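Local coordinates for DNA topoisomerase 2-associated protein PAT1 (Saccharomyces cerevisiae, PDB 5LMG) that activates mRNA decapping and represses translation, its C-terminal domain directly binding a short peptide motif of the decapping enzyme Dcp2, at residues I250-N260 with M272-L281. The protein carries 2 engineered substitutions. Residues are numbered along the deposited sequence; the frame is centred on the assembly and turned at random.
Sequences IQLIFPPREYN and MDEAYIWAFL. Engineered in segment 272-281: A279 (natural residue Gln). With EDO (1,2-ethanediol), chain H; EDO (1,2-ethanediol), chain K.
I253 and I277 face each other where a 3-10 turn, residues 250-253, passes the first turns of the helix that begins at A275, their CA atoms 7.0 Å apart. From there the chain runs through F254 and P255 into the helix opening at R257, and its early residue N260 lies beside M272, just ahead of the second helix. A single methyl can serve two neighbours at once, and I277 CG2 does so here: set anti to its backbone N (CG1 at chi1 -59°), it sits over one face of the F254 ring, 3.6 Å from the centroid, and also meets I253 CD1 at 3.5 Å. The far edge of F254 turns toward the face of W278 in a T-shaped pair, planes at 66°, while L281 closes on F254 CZ and I253 CD1 with its two methyls. The setting is the largely helical Pat1 C-terminal domain, a stack of helices consistent with its family's TPR-like superhelix; helix 290-322 backs F254 and W278, and helix 201-216 backs F280. Toward the N-cap residue E274 the interface becomes polar. An ethanediol, probably from the crystallisation liquor, bridges the segments there: its O2 lies 2.7 Å from E274 OE2 and 2.8 Å from P255 O, with a weak hydrogen bond from N260 ND2. Beyond it, the bent chain of M272 (chi2 75°) lays CG and CE against N260 OD1, CE at 3.5 Å, and that buried oxygen has no polar partner in the model.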
loop_
_atom_site.group_PDB
_atom_site.type_symbol
_atom_site.label_atom_id
_atom_site.label_comp_id
_atom_site.label_asym_id
_atom_site.label_seq_id
_atom_site.Cartn_x
_atom_site.Cartn_y
_atom_site.Cartn_z
ATOM N N ILE A 250 12.837 3.659 -8.711
ATOM C CA ILE A 250 11.423 4.080 -8.726
ATOM C C ILE A 250 10.566 3.254 -9.729
ATOM O O ILE A 250 9.438 2.884 -9.393
ATOM C CB ILE A 250 11.257 5.623 -8.920
ATOM C CG1 ILE A 250 11.888 6.396 -7.728
ATOM C CG2 ILE A 250 9.773 6.029 -9.080
ATOM C CD1 ILE A 250 12.220 7.935 -7.999
ATOM N N GLN A 251 11.106 2.937 -10.921
ATOM C CA GLN A 251 10.413 2.143 -11.945
ATOM C C GLN A 251 10.034 0.712 -11.452
ATOM O O GLN A 251 9.023 0.158 -11.904
ATOM C CB GLN A 251 11.240 2.120 -13.254
ATOM C CG GLN A 251 11.019 0.926 -14.201
ATOM C CD GLN A 251 9.701 0.966 -14.942
ATOM O OE1 GLN A 251 9.399 1.913 -15.682
ATOM N NE2 GLN A 251 8.920 -0.101 -14.819
ATOM N N LEU A 252 10.803 0.160 -10.482
ATOM C CA LEU A 252 10.579 -1.189 -9.930
ATOM C C LEU A 252 9.250 -1.342 -9.156
ATOM O O LEU A 252 8.854 -2.460 -8.829
ATOM C CB LEU A 252 11.773 -1.653 -9.079
ATOM C CG LEU A 252 13.155 -1.691 -9.761
ATOM C CD1 LEU A 252 14.212 -2.193 -8.785
ATOM C CD2 LEU A 252 13.150 -2.571 -11.030
ATOM N N ILE A 253 8.550 -0.232 -8.893
ATOM C CA ILE A 253 7.241 -0.253 -8.243
ATOM C C ILE A 253 6.159 -0.793 -9.220
ATOM O O ILE A 253 5.114 -1.254 -8.765
ATOM C CB ILE A 253 6.866 1.109 -7.593
ATOM C CG1 ILE A 253 6.464 2.169 -8.651
ATOM C CG2 ILE A 253 7.975 1.623 -6.644
ATOM C CD1 ILE A 253 6.010 3.514 -8.077
ATOM N N PHE A 254 6.424 -0.738 -10.552
ATOM C CA PHE A 254 5.519 -1.245 -11.600
ATOM C C PHE A 254 5.896 -2.718 -11.868
ATOM O O PHE A 254 7.009 -2.970 -12.332
ATOM C CB PHE A 254 5.625 -0.398 -12.884
ATOM C CG PHE A 254 5.091 1.011 -12.765
ATOM C CD1 PHE A 254 5.892 2.039 -12.278
ATOM C CD2 PHE A 254 3.783 1.312 -13.143
ATOM C CE1 PHE A 254 5.393 3.346 -12.163
ATOM C CE2 PHE A 254 3.288 2.618 -13.043
ATOM C CZ PHE A 254 4.102 3.633 -12.565
ATOM N N PRO A 255 5.024 -3.702 -11.516
ATOM C CA PRO A 255 5.390 -5.122 -11.708
ATOM C C PRO A 255 5.528 -5.545 -13.172
ATOM O O PRO A 255 4.933 -4.890 -14.040
ATOM C CB PRO A 255 4.247 -5.891 -11.017
ATOM C CG PRO A 255 3.548 -4.886 -10.167
ATOM C CD PRO A 255 3.687 -3.585 -10.910
ATOM N N PRO A 256 6.292 -6.631 -13.472
ATOM C CA PRO A 256 6.396 -7.092 -14.865
ATOM C C PRO A 256 5.049 -7.544 -15.413
ATOM O O PRO A 256 4.134 -7.886 -14.655
ATOM C CB PRO A 256 7.378 -8.272 -14.801
ATOM C CG PRO A 256 7.979 -8.231 -13.442
ATOM C CD PRO A 256 7.019 -7.533 -12.558
ATOM N N ARG A 257 4.932 -7.519 -16.732
ATOM C CA ARG A 257 3.726 -7.886 -17.448
ATOM C C ARG A 257 3.296 -9.335 -17.229
ATOM O O ARG A 257 2.097 -9.613 -17.181
ATOM C CB ARG A 257 3.952 -7.617 -18.923
ATOM C CG ARG A 257 2.827 -6.856 -19.598
ATOM C CD ARG A 257 1.772 -7.786 -20.152
ATOM N NE ARG A 257 2.355 -8.997 -20.729
ATOM C CZ ARG A 257 1.691 -9.857 -21.488
ATOM N NH1 ARG A 257 2.295 -10.941 -21.955
ATOM N NH2 ARG A 257 0.405 -9.660 -21.759
ATOM N N GLU A 258 4.267 -10.256 -17.099
ATOM C CA GLU A 258 4.000 -11.681 -16.859
ATOM C C GLU A 258 3.303 -11.855 -15.502
ATOM O O GLU A 258 2.406 -12.692 -15.368
ATOM C CB GLU A 258 5.261 -12.576 -16.987
ATOM C CG GLU A 258 6.612 -11.869 -17.031
ATOM C CD GLU A 258 6.910 -11.042 -18.271
ATOM O OE1 GLU A 258 6.998 -11.618 -19.381
ATOM O OE2 GLU A 258 7.026 -9.804 -18.129
ATOM N N TYR A 259 3.678 -11.000 -14.513
ATOM C CA TYR A 259 3.057 -10.983 -13.198
ATOM C C TYR A 259 1.626 -10.465 -13.315
ATOM O O TYR A 259 0.714 -11.132 -12.817
ATOM C CB TYR A 259 3.871 -10.129 -12.235
ATOM C CG TYR A 259 3.319 -10.053 -10.833
ATOM C CD1 TYR A 259 3.574 -11.062 -9.908
ATOM C CD2 TYR A 259 2.620 -8.930 -10.398
ATOM C CE1 TYR A 259 3.132 -10.965 -8.591
ATOM C CE2 TYR A 259 2.201 -8.806 -9.075
ATOM C CZ TYR A 259 2.479 -9.817 -8.170
ATOM O OH TYR A 259 2.072 -9.701 -6.869
ATOM N N ASN A 260 1.424 -9.312 -13.995
ATOM C CA ASN A 260 0.092 -8.724 -14.202
ATOM C C ASN A 260 -0.876 -9.723 -14.838
ATOM O O ASN A 260 -1.978 -9.922 -14.317
ATOM C CB ASN A 260 0.173 -7.449 -15.045
ATOM C CG ASN A 260 0.861 -6.285 -14.379
ATOM O OD1 ASN A 260 1.051 -6.239 -13.158
ATOM N ND2 ASN A 260 1.232 -5.298 -15.179
ATOM N N MET A 272 -5.139 -4.475 -15.303
ATOM C CA MET A 272 -4.506 -4.560 -13.988
ATOM C C MET A 272 -4.739 -3.234 -13.257
ATOM O O MET A 272 -4.493 -2.175 -13.833
ATOM C CB MET A 272 -3.004 -4.866 -14.125
ATOM C CG MET A 272 -2.318 -5.176 -12.816
ATOM S SD MET A 272 -2.713 -6.829 -12.195
ATOM C CE MET A 272 -1.493 -6.973 -10.923
ATOM N N ASP A 273 -5.277 -3.287 -12.026
ATOM C CA ASP A 273 -5.522 -2.073 -11.239
ATOM C C ASP A 273 -4.182 -1.561 -10.685
ATOM O O ASP A 273 -3.581 -2.203 -9.817
ATOM C CB ASP A 273 -6.540 -2.319 -10.110
ATOM C CG ASP A 273 -7.118 -1.067 -9.460
ATOM O OD1 ASP A 273 -6.512 0.020 -9.605
ATOM O OD2 ASP A 273 -8.161 -1.180 -8.782
ATOM N N GLU A 274 -3.711 -0.421 -11.218
ATOM C CA GLU A 274 -2.450 0.180 -10.786
ATOM C C GLU A 274 -2.646 1.544 -10.105
ATOM O O GLU A 274 -1.667 2.298 -9.939
ATOM C CB GLU A 274 -1.433 0.232 -11.946
ATOM C CG GLU A 274 -0.944 -1.158 -12.334
ATOM C CD GLU A 274 0.325 -1.281 -13.156
ATOM O OE1 GLU A 274 0.615 -0.367 -13.958
ATOM O OE2 GLU A 274 0.999 -2.330 -13.039
ATOM N N ALA A 275 -3.899 1.830 -9.653
ATOM C CA ALA A 275 -4.277 3.066 -8.946
ATOM C C ALA A 275 -3.416 3.313 -7.708
ATOM O O ALA A 275 -2.987 4.449 -7.497
ATOM C CB ALA A 275 -5.751 3.050 -8.568
ATOM N N TYR A 276 -3.113 2.244 -6.931
ATOM C CA TYR A 276 -2.260 2.305 -5.735
ATOM C C TYR A 276 -0.804 2.743 -6.079
ATOM O O TYR A 276 -0.126 3.296 -5.214
ATOM C CB TYR A 276 -2.262 0.951 -4.986
ATOM C CG TYR A 276 -1.468 -0.141 -5.670
ATOM C CD1 TYR A 276 -1.975 -0.803 -6.785
ATOM C CD2 TYR A 276 -0.213 -0.519 -5.197
ATOM C CE1 TYR A 276 -1.237 -1.791 -7.437
ATOM C CE2 TYR A 276 0.532 -1.511 -5.839
ATOM C CZ TYR A 276 0.007 -2.153 -6.951
ATOM O OH TYR A 276 0.714 -3.129 -7.604
ATOM N N ILE A 277 -0.325 2.463 -7.315
ATOM C CA ILE A 277 1.029 2.859 -7.745
ATOM C C ILE A 277 1.054 4.368 -7.968
ATOM O O ILE A 277 1.965 5.041 -7.481
ATOM C CB ILE A 277 1.538 2.071 -8.992
ATOM C CG1 ILE A 277 1.579 0.550 -8.723
ATOM C CG2 ILE A 277 2.913 2.598 -9.433
ATOM C CD1 ILE A 277 1.827 -0.354 -9.948
ATOM N N TRP A 278 0.048 4.889 -8.715
ATOM C CA TRP A 278 -0.061 6.326 -8.992
ATOM C C TRP A 278 -0.371 7.113 -7.721
ATOM O O TRP A 278 0.058 8.256 -7.624
ATOM C CB TRP A 278 -1.064 6.615 -10.127
ATOM C CG TRP A 278 -0.672 5.982 -11.434
ATOM C CD1 TRP A 278 -1.210 4.855 -11.989
ATOM C CD2 TRP A 278 0.427 6.365 -12.282
ATOM N NE1 TRP A 278 -0.539 4.530 -13.146
ATOM C CE2 TRP A 278 0.485 5.429 -13.340
ATOM C CE3 TRP A 278 1.371 7.411 -12.250
ATOM C CZ2 TRP A 278 1.429 5.526 -14.376
ATOM C CZ3 TRP A 278 2.325 7.488 -13.258
ATOM C CH2 TRP A 278 2.350 6.554 -14.305
ATOM N N ALA A 279 -1.073 6.492 -6.733
ATOM C CA ALA A 279 -1.374 7.116 -5.431
ATOM C C ALA A 279 -0.072 7.268 -4.634
ATOM O O ALA A 279 0.168 8.326 -4.050
ATOM C CB ALA A 279 -2.398 6.298 -4.658
ATOM N N PHE A 280 0.794 6.240 -4.668
ATOM C CA PHE A 280 2.108 6.306 -4.038
ATOM C C PHE A 280 2.957 7.423 -4.675
ATOM O O PHE A 280 3.538 8.222 -3.942
ATOM C CB PHE A 280 2.858 4.958 -4.128
ATOM C CG PHE A 280 4.333 5.073 -3.790
ATOM C CD1 PHE A 280 4.759 5.148 -2.463
ATOM C CD2 PHE A 280 5.293 5.135 -4.796
ATOM C CE1 PHE A 280 6.118 5.272 -2.150
ATOM C CE2 PHE A 280 6.648 5.285 -4.485
ATOM C CZ PHE A 280 7.057 5.340 -3.160
ATOM N N LEU A 281 3.015 7.468 -6.036
ATOM C CA LEU A 281 3.804 8.457 -6.784
ATOM C C LEU A 281 3.320 9.874 -6.517
ATOM O O LEU A 281 4.137 10.775 -6.463
ATOM C CB LEU A 281 3.810 8.161 -8.293
ATOM C CG LEU A 281 4.622 6.953 -8.770
ATOM C CD1 LEU A 281 4.316 6.636 -10.228
ATOM C CD2 LEU A 281 6.140 7.182 -8.599
HETATM C C1 EDO H . 3.039 -1.737 -16.738
HETATM O O1 EDO H . 2.496 -0.503 -16.288
HETATM C C2 EDO H . 3.985 -2.302 -15.654
HETATM O O2 EDO H . 3.265 -2.735 -14.494
HETATM C C1 EDO K . -0.657 -7.965 -6.410
HETATM O O1 EDO K . -0.101 -8.852 -5.457
HETATM C C2 EDO K . -2.193 -7.966 -6.289
HETATM O O2 EDO K . -2.718 -7.094 -7.279
#